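Local coordinates for protein FeeM (Uncultured bacterium, PDB 2G0B) that probably joins long-chain acyl groups, delivered by an acyl carrier protein, to the amino group of tyrosine, making N-acyl amino acids, at residues K7-A21 with T51-T63. Residues are numbered along the deposited sequence; the frame is centred on the assembly and turned at random.
Sequences KVARILVAPNERDAA and TFGLFNGEVLYGT
The first strand of the acetyltransferase-like fold, 7-11, lies here as an edge strand antiparallel to strand 49-56. That strand turns back into 59-68 through a type I' hairpin turn, and helix 15-31 packs on one face of the sheet. V8 and F55 form a hydrogen-bonded pair, with V8 N to F55 O at 2.9 Å and F55 N to V8 O at 2.7 Å. R10 and G53 form the next such pair. L12 N extends the pattern to T51 O.

On the face of V8 and F55, the guanidinium of R10 lies flat over the F55 ring, with the planes 20° apart. R10 CZ is 3.9 Å from the ring centroid, an off-centre cation-pi contact. CG of R10 sits between backbone N and carbonyl carbon (chi1 70°), and the chain runs extended from there to NE, which lays the guanidinium across the F55 ring. L60 CD1 meets the opposite face of the F55 ring. L12 passes over G53 and brings CD2 within 3.6 Å of F55 CZ. Helix 15-31 closes in through A20 and A21. A20 CB is 3.8 Å from L60 CD2, and A21 CB touches the side chain of T63.

A9 and L54 pair on the other face, where helix 121-133 covers them. Near the hairpin turn, K7 NZ donates a hydrogen bond to Y61 OH at 3.1 Å.

R10 NH2 also makes a salt bridge to E17 OE2, on the syn side but tilted 33° out of the carboxylate plane. Held by ring and carboxylate together, the guanidinium ties strand 7-11 to both its partner strand and the following helix, and E17 probably offsets its charge in part.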
loop_
_atom_site.group_PDB
_atom_site.type_symbol
_atom_site.label_atom_id
_atom_site.label_comp_id
_atom_site.label_asym_id
_atom_site.label_seq_id
_atom_site.Cartn_x
_atom_site.Cartn_y
_atom_site.Cartn_z
ATOM N N LYS A 7 2.355 -6.250 -19.085
ATOM C CA LYS A 7 2.495 -5.888 -17.671
ATOM C C LYS A 7 2.542 -7.120 -16.775
ATOM O O LYS A 7 1.638 -7.947 -16.808
ATOM C CB LYS A 7 1.357 -4.947 -17.218
ATOM C CG LYS A 7 0.907 -3.923 -18.255
ATOM C CD LYS A 7 1.875 -2.762 -18.333
ATOM C CE LYS A 7 1.190 -1.507 -18.814
ATOM N NZ LYS A 7 1.823 -0.294 -18.231
ATOM N N VAL A 8 3.602 -7.238 -15.976
ATOM C CA VAL A 8 3.747 -8.372 -15.057
ATOM C C VAL A 8 3.747 -7.923 -13.596
ATOM O O VAL A 8 4.567 -7.112 -13.199
ATOM C CB VAL A 8 5.051 -9.195 -15.330
ATOM C CG1 VAL A 8 5.074 -10.463 -14.484
ATOM C CG2 VAL A 8 5.193 -9.535 -16.798
ATOM N N ALA A 9 2.827 -8.462 -12.806
ATOM C CA ALA A 9 2.804 -8.219 -11.365
ATOM C C ALA A 9 3.195 -9.485 -10.595
ATOM O O ALA A 9 2.569 -10.535 -10.759
ATOM C CB ALA A 9 1.444 -7.731 -10.932
ATOM N N ARG A 10 4.235 -9.382 -9.763
ATOM C CA ARG A 10 4.724 -10.535 -8.986
ATOM C C ARG A 10 5.382 -10.149 -7.638
ATOM O O ARG A 10 5.637 -8.977 -7.379
ATOM C CB ARG A 10 5.683 -11.376 -9.824
ATOM C CG ARG A 10 6.988 -10.709 -10.102
ATOM C CD ARG A 10 7.995 -11.610 -10.729
ATOM N NE ARG A 10 9.302 -10.980 -10.773
ATOM C CZ ARG A 10 9.888 -10.559 -11.883
ATOM N NH1 ARG A 10 9.290 -10.701 -13.065
ATOM N NH2 ARG A 10 11.075 -9.994 -11.820
ATOM N N ILE A 11 5.630 -11.148 -6.789
ATOM C CA ILE A 11 6.324 -10.932 -5.522
ATOM C C ILE A 11 7.783 -10.644 -5.811
ATOM O O ILE A 11 8.392 -11.324 -6.618
ATOM C CB ILE A 11 6.184 -12.186 -4.596
ATOM C CG1 ILE A 11 4.758 -12.283 -4.035
ATOM C CG2 ILE A 11 7.204 -12.151 -3.455
ATOM C CD1 ILE A 11 4.439 -13.597 -3.311
ATOM N N LEU A 12 8.332 -9.614 -5.188
ATOM C CA LEU A 12 9.737 -9.291 -5.384
ATOM C C LEU A 12 10.618 -10.099 -4.432
ATOM O O LEU A 12 10.481 -9.999 -3.215
ATOM C CB LEU A 12 9.974 -7.791 -5.224
ATOM C CG LEU A 12 9.248 -6.900 -6.234
ATOM C CD1 LEU A 12 9.774 -5.501 -6.153
ATOM C CD2 LEU A 12 9.382 -7.431 -7.657
ATOM N N VAL A 13 11.522 -10.897 -4.998
ATOM C CA VAL A 13 12.328 -11.843 -4.210
ATOM C C VAL A 13 13.836 -11.533 -4.270
ATOM O O VAL A 13 14.513 -11.527 -3.240
ATOM C CB VAL A 13 12.051 -13.319 -4.642
ATOM C CG1 VAL A 13 12.986 -14.297 -3.927
ATOM C CG2 VAL A 13 10.597 -13.690 -4.375
ATOM N N ALA A 14 14.345 -11.267 -5.472
ATOM C CA ALA A 14 15.766 -10.957 -5.662
ATOM C C ALA A 14 16.159 -9.586 -5.062
ATOM O O ALA A 14 15.440 -8.611 -5.236
ATOM C CB ALA A 14 16.119 -11.020 -7.133
ATOM N N PRO A 15 17.296 -9.532 -4.350
ATOM C CA PRO A 15 17.795 -8.289 -3.733
ATOM C C PRO A 15 17.876 -7.076 -4.670
ATOM O O PRO A 15 17.661 -5.957 -4.213
ATOM C CB PRO A 15 19.194 -8.680 -3.263
ATOM C CG PRO A 15 19.084 -10.117 -2.979
ATOM C CD PRO A 15 18.174 -10.678 -4.035
ATOM N N ASN A 16 18.179 -7.299 -5.948
ATOM C CA ASN A 16 18.249 -6.210 -6.926
ATOM C C ASN A 16 16.873 -5.663 -7.339
ATOM O O ASN A 16 16.754 -4.501 -7.730
ATOM C CB ASN A 16 19.097 -6.609 -8.153
ATOM C CG ASN A 16 18.496 -7.769 -8.951
ATOM O OD1 ASN A 16 17.488 -8.353 -8.569
ATOM N ND2 ASN A 16 19.125 -8.095 -10.075
ATOM N N GLU A 17 15.846 -6.512 -7.235
ATOM C CA GLU A 17 14.465 -6.111 -7.505
ATOM C C GLU A 17 13.917 -5.268 -6.372
ATOM O O GLU A 17 13.156 -4.329 -6.599
ATOM C CB GLU A 17 13.578 -7.331 -7.712
ATOM C CG GLU A 17 14.074 -8.258 -8.803
ATOM C CD GLU A 17 13.004 -9.196 -9.342
ATOM O OE1 GLU A 17 11.985 -9.440 -8.656
ATOM O OE2 GLU A 17 13.198 -9.714 -10.457
ATOM N N ARG A 18 14.315 -5.601 -5.151
ATOM C CA ARG A 18 13.884 -4.870 -3.975
ATOM C C ARG A 18 14.591 -3.529 -3.856
ATOM O O ARG A 18 14.012 -2.558 -3.353
ATOM C CB ARG A 18 14.110 -5.705 -2.729
ATOM C CG ARG A 18 12.951 -6.593 -2.405
ATOM C CD ARG A 18 12.850 -6.954 -0.949
ATOM N NE ARG A 18 13.955 -7.820 -0.534
ATOM C CZ ARG A 18 14.028 -9.125 -0.783
ATOM N NH1 ARG A 18 13.051 -9.742 -1.446
ATOM N NH2 ARG A 18 15.080 -9.818 -0.365
ATOM N N ASP A 19 15.842 -3.480 -4.320
ATOM C CA ASP A 19 16.611 -2.238 -4.380
ATOM C C ASP A 19 15.965 -1.292 -5.376
ATOM O O ASP A 19 15.883 -0.082 -5.137
ATOM C CB ASP A 19 18.050 -2.514 -4.834
ATOM C CG ASP A 19 18.947 -3.014 -3.714
ATOM O OD1 ASP A 19 18.595 -2.876 -2.520
ATOM O OD2 ASP A 19 20.042 -3.557 -3.946
ATOM N N ALA A 20 15.526 -1.860 -6.505
ATOM C CA ALA A 20 14.873 -1.111 -7.570
ATOM C C ALA A 20 13.516 -0.608 -7.120
ATOM O O ALA A 20 13.087 0.478 -7.514
ATOM C CB ALA A 20 14.735 -1.969 -8.817
ATOM N N ALA A 21 12.841 -1.405 -6.295
ATOM C CA ALA A 21 11.568 -1.013 -5.716
ATOM C C ALA A 21 11.759 0.182 -4.786
ATOM O O ALA A 21 11.017 1.154 -4.869
ATOM C CB ALA A 21 10.940 -2.175 -4.985
ATOM N N THR A 51 6.973 -7.551 -0.416
ATOM C CA THR A 51 6.985 -6.537 -1.470
ATOM C C THR A 51 6.523 -7.106 -2.817
ATOM O O THR A 51 6.993 -8.157 -3.259
ATOM C CB THR A 51 8.394 -5.913 -1.614
ATOM O OG1 THR A 51 8.797 -5.321 -0.376
ATOM C CG2 THR A 51 8.369 -4.734 -2.584
ATOM N N PHE A 52 5.594 -6.406 -3.456
ATOM C CA PHE A 52 5.141 -6.754 -4.791
ATOM C C PHE A 52 5.726 -5.762 -5.790
ATOM O O PHE A 52 6.129 -4.657 -5.413
ATOM C CB PHE A 52 3.615 -6.735 -4.865
ATOM C CG PHE A 52 2.953 -7.658 -3.899
ATOM C CD1 PHE A 52 2.881 -9.020 -4.153
ATOM C CD2 PHE A 52 2.399 -7.172 -2.731
ATOM C CE1 PHE A 52 2.264 -9.883 -3.250
ATOM C CE2 PHE A 52 1.786 -8.027 -1.826
ATOM C CZ PHE A 52 1.721 -9.385 -2.085
ATOM N N GLY A 53 5.783 -6.160 -7.056
ATOM C CA GLY A 53 6.312 -5.309 -8.093
ATOM C C GLY A 53 5.501 -5.376 -9.368
ATOM O O GLY A 53 4.762 -6.327 -9.602
ATOM N N LEU A 54 5.651 -4.353 -10.194
ATOM C CA LEU A 54 4.931 -4.247 -11.436
ATOM C C LEU A 54 5.920 -3.944 -12.525
ATOM O O LEU A 54 6.633 -2.944 -12.462
ATOM C CB LEU A 54 3.893 -3.137 -11.342
ATOM C CG LEU A 54 2.816 -3.036 -12.423
ATOM C CD1 LEU A 54 2.152 -4.371 -12.691
ATOM C CD2 LEU A 54 1.790 -2.007 -12.030
ATOM N N PHE A 55 5.944 -4.806 -13.537
ATOM C CA PHE A 55 6.949 -4.757 -14.591
ATOM C C PHE A 55 6.366 -4.430 -15.954
ATOM O O PHE A 55 5.413 -5.071 -16.407
ATOM C CB PHE A 55 7.685 -6.093 -14.682
ATOM C CG PHE A 55 8.472 -6.436 -13.467
ATOM C CD1 PHE A 55 7.883 -7.118 -12.412
ATOM C CD2 PHE A 55 9.813 -6.106 -13.382
ATOM C CE1 PHE A 55 8.596 -7.423 -11.306
ATOM C CE2 PHE A 55 10.534 -6.422 -12.274
ATOM C CZ PHE A 55 9.929 -7.082 -11.236
ATOM N N ASN A 56 6.963 -3.448 -16.617
ATOM C CA ASN A 56 6.666 -3.174 -18.007
ATOM C C ASN A 56 7.665 -3.911 -18.849
ATOM O O ASN A 56 8.767 -3.414 -19.089
ATOM C CB ASN A 56 6.767 -1.683 -18.301
ATOM C CG ASN A 56 5.796 -1.236 -19.355
ATOM O OD1 ASN A 56 5.404 -2.016 -20.231
ATOM N ND2 ASN A 56 5.391 0.034 -19.285
ATOM N N GLY A 57 7.297 -5.123 -19.261
ATOM C CA GLY A 57 8.156 -5.959 -20.065
ATOM C C GLY A 57 9.506 -6.139 -19.428
ATOM O O GLY A 57 10.539 -5.898 -20.071
ATOM N N GLU A 58 9.485 -6.491 -18.142
ATOM C CA GLU A 58 10.692 -6.794 -17.343
ATOM C C GLU A 58 11.444 -5.625 -16.676
ATOM O O GLU A 58 12.324 -5.868 -15.860
ATOM C CB GLU A 58 11.667 -7.709 -18.091
ATOM C CG GLU A 58 11.406 -9.179 -17.845
ATOM C CD GLU A 58 11.971 -10.029 -18.939
ATOM O OE1 GLU A 58 12.175 -9.494 -20.055
ATOM O OE2 GLU A 58 12.231 -11.230 -18.696
ATOM N N VAL A 59 11.125 -4.379 -17.024
ATOM C CA VAL A 59 11.614 -3.266 -16.208
ATOM C C VAL A 59 10.571 -2.892 -15.184
ATOM O O VAL A 59 9.389 -2.830 -15.487
ATOM C CB VAL A 59 12.156 -2.024 -17.013
ATOM C CG1 VAL A 59 12.708 -2.435 -18.346
ATOM C CG2 VAL A 59 11.114 -0.958 -17.168
ATOM N N LEU A 60 11.019 -2.726 -13.947
ATOM C CA LEU A 60 10.135 -2.463 -12.829
ATOM C C LEU A 60 9.724 -1.025 -12.837
ATOM O O LEU A 60 10.576 -0.134 -12.896
ATOM C CB LEU A 60 10.839 -2.806 -11.517
ATOM C CG LEU A 60 10.062 -2.700 -10.211
ATOM C CD1 LEU A 60 9.074 -3.815 -10.093
ATOM C CD2 LEU A 60 11.011 -2.729 -9.058
ATOM N N TYR A 61 8.418 -0.785 -12.787
ATOM C CA TYR A 61 7.920 0.578 -12.775
ATOM C C TYR A 61 7.045 0.922 -11.591
ATOM O O TYR A 61 6.815 2.095 -11.313
ATOM C CB TYR A 61 7.249 0.958 -14.107
ATOM C CG TYR A 61 5.893 0.341 -14.397
ATOM C CD1 TYR A 61 4.711 1.014 -14.066
ATOM C CD2 TYR A 61 5.789 -0.867 -15.094
ATOM C CE1 TYR A 61 3.464 0.475 -14.375
ATOM C CE2 TYR A 61 4.545 -1.417 -15.413
ATOM C CZ TYR A 61 3.387 -0.737 -15.053
ATOM O OH TYR A 61 2.156 -1.266 -15.349
ATOM N N GLY A 62 6.579 -0.088 -10.875
ATOM C CA GLY A 62 5.679 0.145 -9.765
ATOM C C GLY A 62 5.833 -0.886 -8.694
ATOM O O GLY A 62 6.192 -2.020 -8.970
ATOM N N THR A 63 5.557 -0.496 -7.460
ATOM C CA THR A 63 5.735 -1.391 -6.327
ATOM C C THR A 63 4.744 -1.108 -5.214
ATOM O O THR A 63 4.248 0.007 -5.083
ATOM C CB THR A 63 7.184 -1.316 -5.801
ATOM O OG1 THR A 63 7.279 -2.034 -4.572
ATOM C CG2 THR A 63 7.562 0.105 -5.405
#